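Local atomic coordinates of beta-fructofuranosidase (Bifidobacterium adolescentis, PDB entry 6NOB), a protein that probably hydrolyses terminal beta-fructofuranosides such as sucrose, as a family 32 glycoside hydrolase with beta-fructofuranosidase activity. Residues 317-322 and 326-331; 204-209 and 216-221; 140-145 and 445-450. One frame throughout, in Å; residues are numbered along the deposited sequence.

Contact 1 of 3, residues 317-322 and 326-331; sequences GGWFTY and GKPGVD
The carbonyl oxygen of Gly326 accepts two hydrogen bonds. Trp319 NE1 donates to Gly326 O at 3.0 Å, with a fairly straight N-H...O angle of 157°. Arg396 NH1 gives this oxygen its second hydrogen bond. The oxygen lies at the edge of the indole, in its plane. Seen from the acceptor, NE1 sits above the carbonyl plane and not on a lone pair. Pro328 covers one face of the same indole. Its CB stands 3.6 Å from the centroid of the five-membered ring of Trp319, 18° off the ring normal, which makes a CH-pi contact. Edge bond and face contact together are likely to hold the indole's rotation. The indole gets there because Trp319 CG lies between the backbone N and the carbonyl carbon (chi1 64°), which swings the ring over the proline. Pro328 and Gly329 are the central residues of a type II turn from Lys327 to Val330, and proline followed by glycine suits that turn well. Next along the strand, Thr321 OG1 comes within 3.2 Å of Gly326 CA, and a beta carbon on this glycine would run into that oxygen. Phe320 turns a ring edge to the far end of the loop, its CD2 3.6 Å from Asp331 O. A water closes that end. It accepts from Tyr322 N at 3.0 Å and donates to Asp331 OD2 at 2.8 Å. The contact is a loop folded back on a short strand at the surface of the protein. Strand 319-320 is antiparallel to strand 385-396 through backbone bonds of Trp319 with Arg396, and Thr321 extends this pairing to His394.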
loop_
_atom_site.group_PDB
_atom_site.type_symbol
_atom_site.label_atom_id
_atom_site.label_comp_id
_atom_site.label_asym_id
_atom_site.label_seq_id
_atom_site.Cartn_x
_atom_site.Cartn_y
_atom_site.Cartn_z
ATOM N N GLY A 317 17.346 -10.817 15.109
ATOM C CA GLY A 317 18.588 -11.473 14.742
ATOM C C GLY A 317 18.923 -11.478 13.268
ATOM O O GLY A 317 19.593 -12.402 12.798
ATOM N N GLY A 318 18.490 -10.470 12.527
ATOM C CA GLY A 318 18.769 -10.371 11.108
ATOM C C GLY A 318 20.039 -9.606 10.809
ATOM O O GLY A 318 20.979 -9.575 11.611
ATOM N N TRP A 319 20.069 -8.970 9.638
ATOM C CA TRP A 319 21.258 -8.255 9.196
ATOM C C TRP A 319 20.861 -7.069 8.328
ATOM O O TRP A 319 19.730 -6.972 7.847
ATOM C CB TRP A 319 22.219 -9.175 8.431
ATOM C CG TRP A 319 21.673 -9.721 7.136
ATOM C CD1 TRP A 319 21.801 -9.167 5.894
ATOM C CD2 TRP A 319 20.941 -10.943 6.955
ATOM N NE1 TRP A 319 21.185 -9.960 4.954
ATOM C CE2 TRP A 319 20.651 -11.056 5.579
ATOM C CE3 TRP A 319 20.495 -11.944 7.823
ATOM C CZ2 TRP A 319 19.939 -12.131 5.052
ATOM C CZ3 TRP A 319 19.788 -13.014 7.297
ATOM C CH2 TRP A 319 19.517 -13.097 5.924
ATOM N N PHE A 320 21.822 -6.167 8.135
ATOM C CA PHE A 320 21.625 -4.957 7.350
ATOM C C PHE A 320 22.041 -5.186 5.902
ATOM O O PHE A 320 23.087 -5.782 5.633
ATOM C CB PHE A 320 22.431 -3.803 7.952
ATOM C CG PHE A 320 22.506 -2.584 7.072
ATOM C CD1 PHE A 320 21.508 -1.626 7.113
ATOM C CD2 PHE A 320 23.582 -2.389 6.218
ATOM C CE1 PHE A 320 21.574 -0.501 6.310
ATOM C CE2 PHE A 320 23.652 -1.270 5.411
ATOM C CZ PHE A 320 22.647 -0.323 5.458
ATOM N N THR A 321 21.222 -4.691 4.974
ATOM C CA THR A 321 21.491 -4.781 3.543
ATOM C C THR A 321 20.519 -3.868 2.811
ATOM O O THR A 321 19.357 -3.771 3.207
ATOM C CB THR A 321 21.348 -6.225 3.039
ATOM O OG1 THR A 321 21.328 -6.237 1.607
ATOM C CG2 THR A 321 20.069 -6.867 3.574
ATOM N N TYR A 322 20.988 -3.194 1.755
ATOM C CA TYR A 322 20.040 -2.327 1.070
ATOM C C TYR A 322 19.330 -3.012 -0.097
ATOM O O TYR A 322 18.524 -2.364 -0.771
ATOM C CB TYR A 322 20.691 -1.012 0.611
ATOM C CG TYR A 322 22.108 -1.053 0.086
ATOM C CD1 TYR A 322 22.374 -1.413 -1.227
ATOM C CD2 TYR A 322 23.171 -0.654 0.886
ATOM C CE1 TYR A 322 23.665 -1.419 -1.717
ATOM C CE2 TYR A 322 24.465 -0.659 0.407
ATOM C CZ TYR A 322 24.708 -1.041 -0.895
ATOM O OH TYR A 322 25.997 -1.047 -1.378
ATOM N N GLY A 326 20.324 -9.151 -0.600
ATOM C CA GLY A 326 21.657 -8.953 -0.055
ATOM C C GLY A 326 21.958 -9.929 1.065
ATOM O O GLY A 326 21.129 -10.178 1.946
ATOM N N LYS A 327 23.159 -10.491 1.027
ATOM C CA LYS A 327 23.614 -11.449 2.020
ATOM C C LYS A 327 24.278 -10.733 3.191
ATOM O O LYS A 327 24.704 -9.580 3.068
ATOM C CB LYS A 327 24.571 -12.449 1.371
ATOM C CG LYS A 327 23.948 -13.185 0.188
ATOM C CD LYS A 327 24.952 -14.067 -0.542
ATOM C CE LYS A 327 25.121 -13.639 -1.997
ATOM N NZ LYS A 327 23.876 -13.865 -2.790
ATOM N N PRO A 328 24.361 -11.381 4.355
ATOM C CA PRO A 328 24.853 -10.684 5.549
ATOM C C PRO A 328 26.347 -10.408 5.496
ATOM O O PRO A 328 27.129 -11.161 4.910
ATOM C CB PRO A 328 24.511 -11.648 6.693
ATOM C CG PRO A 328 24.383 -12.979 6.049
ATOM C CD PRO A 328 23.867 -12.735 4.669
ATOM N N GLY A 329 26.733 -9.295 6.120
ATOM C CA GLY A 329 28.123 -8.932 6.285
ATOM C C GLY A 329 28.720 -8.098 5.174
ATOM O O GLY A 329 29.854 -7.624 5.323
ATOM N N VAL A 330 27.998 -7.897 4.071
ATOM C CA VAL A 330 28.570 -7.204 2.919
ATOM C C VAL A 330 28.773 -5.726 3.228
ATOM O O VAL A 330 29.885 -5.198 3.126
ATOM C CB VAL A 330 27.681 -7.399 1.678
ATOM C CG1 VAL A 330 28.210 -6.581 0.513
ATOM C CG2 VAL A 330 27.609 -8.872 1.308
ATOM N N ASP A 331 27.701 -5.041 3.613
ATOM C CA ASP A 331 27.731 -3.606 3.842
ATOM C C ASP A 331 27.405 -3.296 5.298
ATOM O O ASP A 331 26.783 -4.095 6.003
ATOM C CB ASP A 331 26.754 -2.886 2.904
ATOM C CG ASP A 331 27.144 -3.034 1.449
ATOM O OD1 ASP A 331 28.362 -3.047 1.163
ATOM O OD2 ASP A 331 26.243 -3.156 0.593
HETATM O O HOH W 1 23.729 -4.280 1.158
#

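Contact 2 of 3, residues 204-209 and 216-221; sequences EHDNPV and AIRLYL
Arg218 reaches from strand 216-227 to Asp206, which lies in the loop that leads into that strand. The strand starts at Ala216, whose methyl points toward the loop without touching it. Ala216 and Arg218 are tied by backbone hydrogen bonds to Val202 and Val200 of strand 190-202, and Ile217 is tied to Cys243 of strand 235-243. The Ile217 side chain packs instead on Ala199, Cys136 and Phe138. Arg218 then points toward the loop and carries the whole contact. Its chain leaves with CG anti to the backbone N (chi1 -179°) and bends at chi3 (-67°), which brings the guanidinium side-on to the aspartate. Both NE and NH2 donate to a single oxygen. Arg218 NE lies 3.0 Å from Asp206 OD1. Arg218 NH2 is closer to Asp206 OD1, at 2.8 Å; both bonds are part of one salt bridge. OD1 lies at the edge of the guanidinium, in its plane. The two nitrogens meet OD1 from one face of the carboxylate, well above its plane, and the two flat groups are turned 57° apart. The third nitrogen, Arg218 NH1, bonds to Thr240 OG1 on strand 235-243. Further on, Leu219 packs on Ala199 and Phe177, and Tyr220 meets the ring of Trp356. With an alanine here in place of Arg218, the Asp206 carboxylate would probably be left without its charged mate and free to turn. The pairing is thus a side-on grip on one oxygen, unlike the flat pairing in which two nitrogens meet two oxygens. It places the positive charge of a buried arginine beside a negative one, which is likely to offset the cost of burying it.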
loop_
_atom_site.group_PDB
_atom_site.type_symbol
_atom_site.label_atom_id
_atom_site.label_comp_id
_atom_site.label_asym_id
_atom_site.label_seq_id
_atom_site.Cartn_x
_atom_site.Cartn_y
_atom_site.Cartn_z
ATOM N N GLU A 204 -16.194 22.228 8.654
ATOM C CA GLU A 204 -15.815 23.419 7.901
ATOM C C GLU A 204 -14.867 24.334 8.669
ATOM O O GLU A 204 -14.257 25.216 8.054
ATOM C CB GLU A 204 -17.067 24.193 7.473
ATOM C CG GLU A 204 -17.668 25.086 8.547
ATOM C CD GLU A 204 -18.778 24.405 9.332
ATOM O OE1 GLU A 204 -18.776 23.158 9.414
ATOM O OE2 GLU A 204 -19.655 25.122 9.864
ATOM N N HIS A 205 -14.715 24.146 9.981
ATOM C CA HIS A 205 -13.753 24.905 10.771
ATOM C C HIS A 205 -12.529 24.072 11.142
ATOM O O HIS A 205 -11.776 24.452 12.045
ATOM C CB HIS A 205 -14.418 25.465 12.029
ATOM C CG HIS A 205 -15.605 26.333 11.747
ATOM N ND1 HIS A 205 -16.883 25.995 12.137
ATOM C CD2 HIS A 205 -15.709 27.522 11.108
ATOM C CE1 HIS A 205 -17.723 26.940 11.755
ATOM N NE2 HIS A 205 -17.035 27.877 11.127
ATOM N N ASP A 206 -12.325 22.941 10.462
ATOM C CA ASP A 206 -11.193 22.037 10.652
ATOM C C ASP A 206 -11.218 21.317 11.998
ATOM O O ASP A 206 -10.181 20.823 12.455
ATOM C CB ASP A 206 -9.854 22.765 10.465
ATOM C CG ASP A 206 -9.590 23.133 9.016
ATOM O OD1 ASP A 206 -9.486 22.215 8.177
ATOM O OD2 ASP A 206 -9.501 24.340 8.712
ATOM N N ASN A 207 -12.379 21.237 12.646
ATOM C CA ASN A 207 -12.516 20.361 13.806
ATOM C C ASN A 207 -12.609 18.913 13.342
ATOM O O ASN A 207 -13.454 18.595 12.500
ATOM C CB ASN A 207 -13.761 20.699 14.619
ATOM C CG ASN A 207 -13.722 22.087 15.198
ATOM O OD1 ASN A 207 -12.913 22.381 16.077
ATOM N ND2 ASN A 207 -14.619 22.948 14.729
ATOM N N PRO A 208 -11.766 18.019 13.856
ATOM C CA PRO A 208 -11.921 16.596 13.524
ATOM C C PRO A 208 -13.284 16.083 13.967
ATOM O O PRO A 208 -13.701 16.277 15.112
ATOM C CB PRO A 208 -10.777 15.926 14.295
ATOM C CG PRO A 208 -9.774 17.011 14.502
ATOM C CD PRO A 208 -10.571 18.270 14.676
ATOM N N VAL A 209 -13.995 15.453 13.030
ATOM C CA VAL A 209 -15.313 14.879 13.273
ATOM C C VAL A 209 -15.389 13.530 12.570
ATOM O O VAL A 209 -14.532 13.175 11.757
ATOM C CB VAL A 209 -16.460 15.791 12.783
ATOM C CG1 VAL A 209 -16.449 17.125 13.514
ATOM C CG2 VAL A 209 -16.360 15.996 11.282
ATOM N N ALA A 216 -14.960 17.995 4.789
ATOM C CA ALA A 216 -13.785 17.884 3.939
ATOM C C ALA A 216 -12.847 16.840 4.528
ATOM O O ALA A 216 -12.932 16.499 5.711
ATOM C CB ALA A 216 -13.063 19.228 3.794
ATOM N N ILE A 217 -11.960 16.333 3.678
ATOM C CA ILE A 217 -10.847 15.489 4.101
ATOM C C ILE A 217 -9.608 16.366 4.179
ATOM O O ILE A 217 -9.230 17.004 3.188
ATOM C CB ILE A 217 -10.610 14.320 3.131
ATOM C CG1 ILE A 217 -11.885 13.517 2.887
ATOM C CG2 ILE A 217 -9.502 13.414 3.651
ATOM C CD1 ILE A 217 -11.743 12.525 1.745
ATOM N N ARG A 218 -8.968 16.401 5.342
ATOM C CA ARG A 218 -7.663 17.030 5.471
ATOM C C ARG A 218 -6.586 15.961 5.365
ATOM O O ARG A 218 -6.608 14.970 6.103
ATOM C CB ARG A 218 -7.519 17.795 6.788
ATOM C CG ARG A 218 -6.160 18.476 6.916
ATOM C CD ARG A 218 -6.146 19.590 7.952
ATOM N NE ARG A 218 -6.969 20.736 7.570
ATOM C CZ ARG A 218 -6.632 21.629 6.643
ATOM N NH1 ARG A 218 -5.489 21.505 5.977
ATOM N NH2 ARG A 218 -7.444 22.643 6.374
ATOM N N LEU A 219 -5.651 16.162 4.446
ATOM C CA LEU A 219 -4.552 15.237 4.233
ATOM C C LEU A 219 -3.263 15.845 4.750
ATOM O O LEU A 219 -3.043 17.054 4.627
ATOM C CB LEU A 219 -4.419 14.884 2.752
ATOM C CG LEU A 219 -5.747 14.283 2.298
ATOM C CD1 LEU A 219 -6.319 15.042 1.114
ATOM C CD2 LEU A 219 -5.597 12.803 2.004
ATOM N N TYR A 220 -2.432 15.005 5.359
ATOM C CA TYR A 220 -1.074 15.359 5.755
ATOM C C TYR A 220 -0.135 14.406 5.034
ATOM O O TYR A 220 -0.248 13.188 5.198
ATOM C CB TYR A 220 -0.888 15.255 7.271
ATOM C CG TYR A 220 -1.716 16.234 8.073
ATOM C CD1 TYR A 220 -1.201 17.477 8.424
ATOM C CD2 TYR A 220 -3.004 15.914 8.493
ATOM C CE1 TYR A 220 -1.945 18.377 9.160
ATOM C CE2 TYR A 220 -3.759 16.811 9.230
ATOM C CZ TYR A 220 -3.221 18.041 9.562
ATOM O OH TYR A 220 -3.957 18.943 10.298
ATOM N N LEU A 221 0.780 14.950 4.233
ATOM C CA LEU A 221 1.630 14.123 3.388
ATOM C C LEU A 221 3.058 14.646 3.404
ATOM O O LEU A 221 3.341 15.752 3.873
ATOM C CB LEU A 221 1.109 14.069 1.947
ATOM C CG LEU A 221 1.171 15.381 1.160
ATOM C CD1 LEU A 221 1.640 15.128 -0.265
ATOM C CD2 LEU A 221 -0.183 16.071 1.165
#

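Contact 3 of 3, residues 140-145 and 445-450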
loop_
_atom_site.group_PDB
_atom_site.type_symbol
_atom_site.label_atom_id
_atom_site.label_comp_id
_atom_site.label_asym_id
_atom_site.label_seq_id
_atom_site.Cartn_x
_atom_site.Cartn_y
_atom_site.Cartn_z
ATOM N N GLY A 140 -19.958 8.718 3.863
ATOM C CA GLY A 140 -20.519 7.442 3.481
ATOM C C GLY A 140 -19.643 6.564 2.613
ATOM O O GLY A 140 -20.021 5.416 2.346
ATOM N N ARG A 141 -18.490 7.050 2.162
ATOM C CA ARG A 141 -17.635 6.290 1.265
ATOM C C ARG A 141 -16.261 6.073 1.885
ATOM O O ARG A 141 -15.768 6.904 2.653
ATOM C CB ARG A 141 -17.475 7.001 -0.082
ATOM C CG ARG A 141 -18.777 7.255 -0.821
ATOM C CD ARG A 141 -18.530 8.104 -2.056
ATOM N NE ARG A 141 -19.673 8.948 -2.387
ATOM C CZ ARG A 141 -20.547 8.671 -3.349
ATOM N NH1 ARG A 141 -21.560 9.495 -3.582
ATOM N NH2 ARG A 141 -20.406 7.572 -4.079
ATOM N N TYR A 142 -15.652 4.939 1.546
ATOM C CA TYR A 142 -14.262 4.671 1.890
ATOM C C TYR A 142 -13.367 5.217 0.788
ATOM O O TYR A 142 -13.605 4.959 -0.397
ATOM C CB TYR A 142 -14.017 3.173 2.072
ATOM C CG TYR A 142 -14.890 2.523 3.121
ATOM C CD1 TYR A 142 -14.570 2.610 4.468
ATOM C CD2 TYR A 142 -16.032 1.818 2.762
ATOM C CE1 TYR A 142 -15.362 2.014 5.430
ATOM C CE2 TYR A 142 -16.831 1.219 3.718
ATOM C CZ TYR A 142 -16.490 1.322 5.050
ATOM O OH TYR A 142 -17.279 0.731 6.007
ATOM N N HIS A 143 -12.343 5.969 1.175
ATOM C CA HIS A 143 -11.455 6.631 0.232
ATOM C C HIS A 143 -10.075 5.996 0.289
ATOM O O HIS A 143 -9.489 5.865 1.369
ATOM C CB HIS A 143 -11.362 8.129 0.522
ATOM C CG HIS A 143 -12.523 8.914 -0.003
ATOM N ND1 HIS A 143 -12.459 9.651 -1.165
ATOM C CD2 HIS A 143 -13.784 9.062 0.468
ATOM C CE1 HIS A 143 -13.628 10.228 -1.383
ATOM N NE2 HIS A 143 -14.449 9.887 -0.406
ATOM N N LEU A 144 -9.564 5.612 -0.875
ATOM C CA LEU A 144 -8.243 5.013 -1.007
ATOM C C LEU A 144 -7.414 5.880 -1.946
ATOM O O LEU A 144 -7.696 5.948 -3.148
ATOM C CB LEU A 144 -8.344 3.581 -1.529
ATOM C CG LEU A 144 -7.052 2.902 -1.979
ATOM C CD1 LEU A 144 -6.064 2.801 -0.829
ATOM C CD2 LEU A 144 -7.365 1.528 -2.542
ATOM N N PHE A 145 -6.413 6.556 -1.397
ATOM C CA PHE A 145 -5.385 7.202 -2.198
ATOM C C PHE A 145 -4.166 6.291 -2.258
ATOM O O PHE A 145 -4.020 5.366 -1.455
ATOM C CB PHE A 145 -5.002 8.570 -1.622
ATOM C CG PHE A 145 -6.162 9.523 -1.479
ATOM C CD1 PHE A 145 -6.976 9.489 -0.356
ATOM C CD2 PHE A 145 -6.427 10.465 -2.463
ATOM C CE1 PHE A 145 -8.037 10.369 -0.225
ATOM C CE2 PHE A 145 -7.486 11.348 -2.336
ATOM C CZ PHE A 145 -8.291 11.301 -1.218
ATOM N N ASN A 445 -17.810 3.342 12.575
ATOM C CA ASN A 445 -18.196 2.484 13.686
ATOM C C ASN A 445 -17.020 2.116 14.583
ATOM O O ASN A 445 -17.163 1.244 15.446
ATOM C CB ASN A 445 -18.871 1.217 13.162
ATOM C CG ASN A 445 -20.203 1.503 12.494
ATOM O OD1 ASN A 445 -20.462 1.050 11.379
ATOM N ND2 ASN A 445 -21.058 2.261 13.175
ATOM N N GLY A 446 -15.867 2.755 14.404
ATOM C CA GLY A 446 -14.721 2.494 15.247
ATOM C C GLY A 446 -13.897 1.281 14.873
ATOM O O GLY A 446 -12.934 0.967 15.587
ATOM N N ARG A 447 -14.245 0.583 13.792
ATOM C CA ARG A 447 -13.414 -0.506 13.298
ATOM C C ARG A 447 -12.048 0.023 12.885
ATOM O O ARG A 447 -11.951 1.018 12.163
ATOM C CB ARG A 447 -14.083 -1.183 12.103
ATOM C CG ARG A 447 -14.899 -2.410 12.426
ATOM C CD ARG A 447 -15.207 -3.189 11.156
ATOM N NE ARG A 447 -15.519 -2.305 10.035
ATOM C CZ ARG A 447 -15.867 -2.729 8.825
ATOM N NH1 ARG A 447 -15.956 -4.029 8.573
ATOM N NH2 ARG A 447 -16.131 -1.855 7.864
ATOM N N ARG A 448 -10.992 -0.649 13.338
ATOM C CA ARG A 448 -9.630 -0.333 12.922
ATOM C C ARG A 448 -9.289 -1.199 11.712
ATOM O O ARG A 448 -9.206 -2.426 11.822
ATOM C CB ARG A 448 -8.650 -0.561 14.070
ATOM C CG ARG A 448 -7.183 -0.384 13.699
ATOM C CD ARG A 448 -6.897 1.005 13.144
ATOM N NE ARG A 448 -7.297 2.076 14.055
ATOM C CZ ARG A 448 -7.008 3.361 13.869
ATOM N NH1 ARG A 448 -7.412 4.273 14.745
ATOM N NH2 ARG A 448 -6.320 3.737 12.802
ATOM N N ILE A 449 -9.099 -0.559 10.559
ATOM C CA ILE A 449 -8.905 -1.245 9.286
ATOM C C ILE A 449 -7.569 -0.817 8.699
ATOM O O ILE A 449 -7.252 0.377 8.678
ATOM C CB ILE A 449 -10.053 -0.939 8.307
ATOM C CG1 ILE A 449 -11.399 -1.265 8.958
ATOM C CG2 ILE A 449 -9.869 -1.712 7.010
ATOM C CD1 ILE A 449 -12.589 -0.668 8.241
ATOM N N VAL A 450 -6.798 -1.785 8.207
ATOM C CA VAL A 450 -5.461 -1.538 7.679
ATOM C C VAL A 450 -5.378 -2.045 6.243
ATOM O O VAL A 450 -5.909 -3.113 5.915
ATOM C CB VAL A 450 -4.376 -2.198 8.562
ATOM C CG1 VAL A 450 -4.640 -3.688 8.726
ATOM C CG2 VAL A 450 -2.978 -1.948 7.995
#
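Tyr142 and Arg447 meet where the start and the end of the catalytic-domain sheet come together. Tyr142 lies on strand 141-149, and Arg447 stands just ahead of strand 448-454. The tyrosine hydroxyl is the touching atom. Tyr142 OH lies 3.4 Å from Arg447 NH2, a distance that is long for a polar contact. The hydroxyl sits at the edge of the guanidinium, near its plane, and the ring and guanidinium planes are turned 57° apart. The side chains cross at about a right angle. The fold explains the meeting. Family 32 enzymes have a five-bladed beta-propeller, and here strands from the two ends of that domain share one sheet. Strands 127-138 and 468-481 pair in parallel; strand 141-149 flanks the first and strand 448-454 the second, so the two strands of the contact are not paired with each other. Tyr142 CG lies anti to the carbonyl carbon (chi1 -58°), which sends the ring across toward the later strands. There both Tyr142 and Ile449 rest on Phe441, and Ile449 CD1 comes no nearer than 4.8 Å to Tyr142 CE1. The Arg447 guanidinium has firmer partners, and they are acidic: Arg447 NE forms a salt bridge with Asp443 OD2, and Arg447 NH1 another with Glu492 OE1.

Contact 1 is a surface contact, while contacts 2 and 3 are partly buried and lie across the chain's centre from it. The nearest atoms of contact 1 lie about 23 Å from either of the other two. Contacts 2 and 3 are neighbours, with centres about 15 Å apart. They touch by packing: Ile217 on His143 and Leu219 on Phe145. Different sheets are involved in each case. Contact 1 folds a loop onto a short strand through an aromatic ring, a proline and a water. Contact 2 ties a loop to its own following strand by charge. Contact 3 joins distant parts of the chain through one loose polar approach.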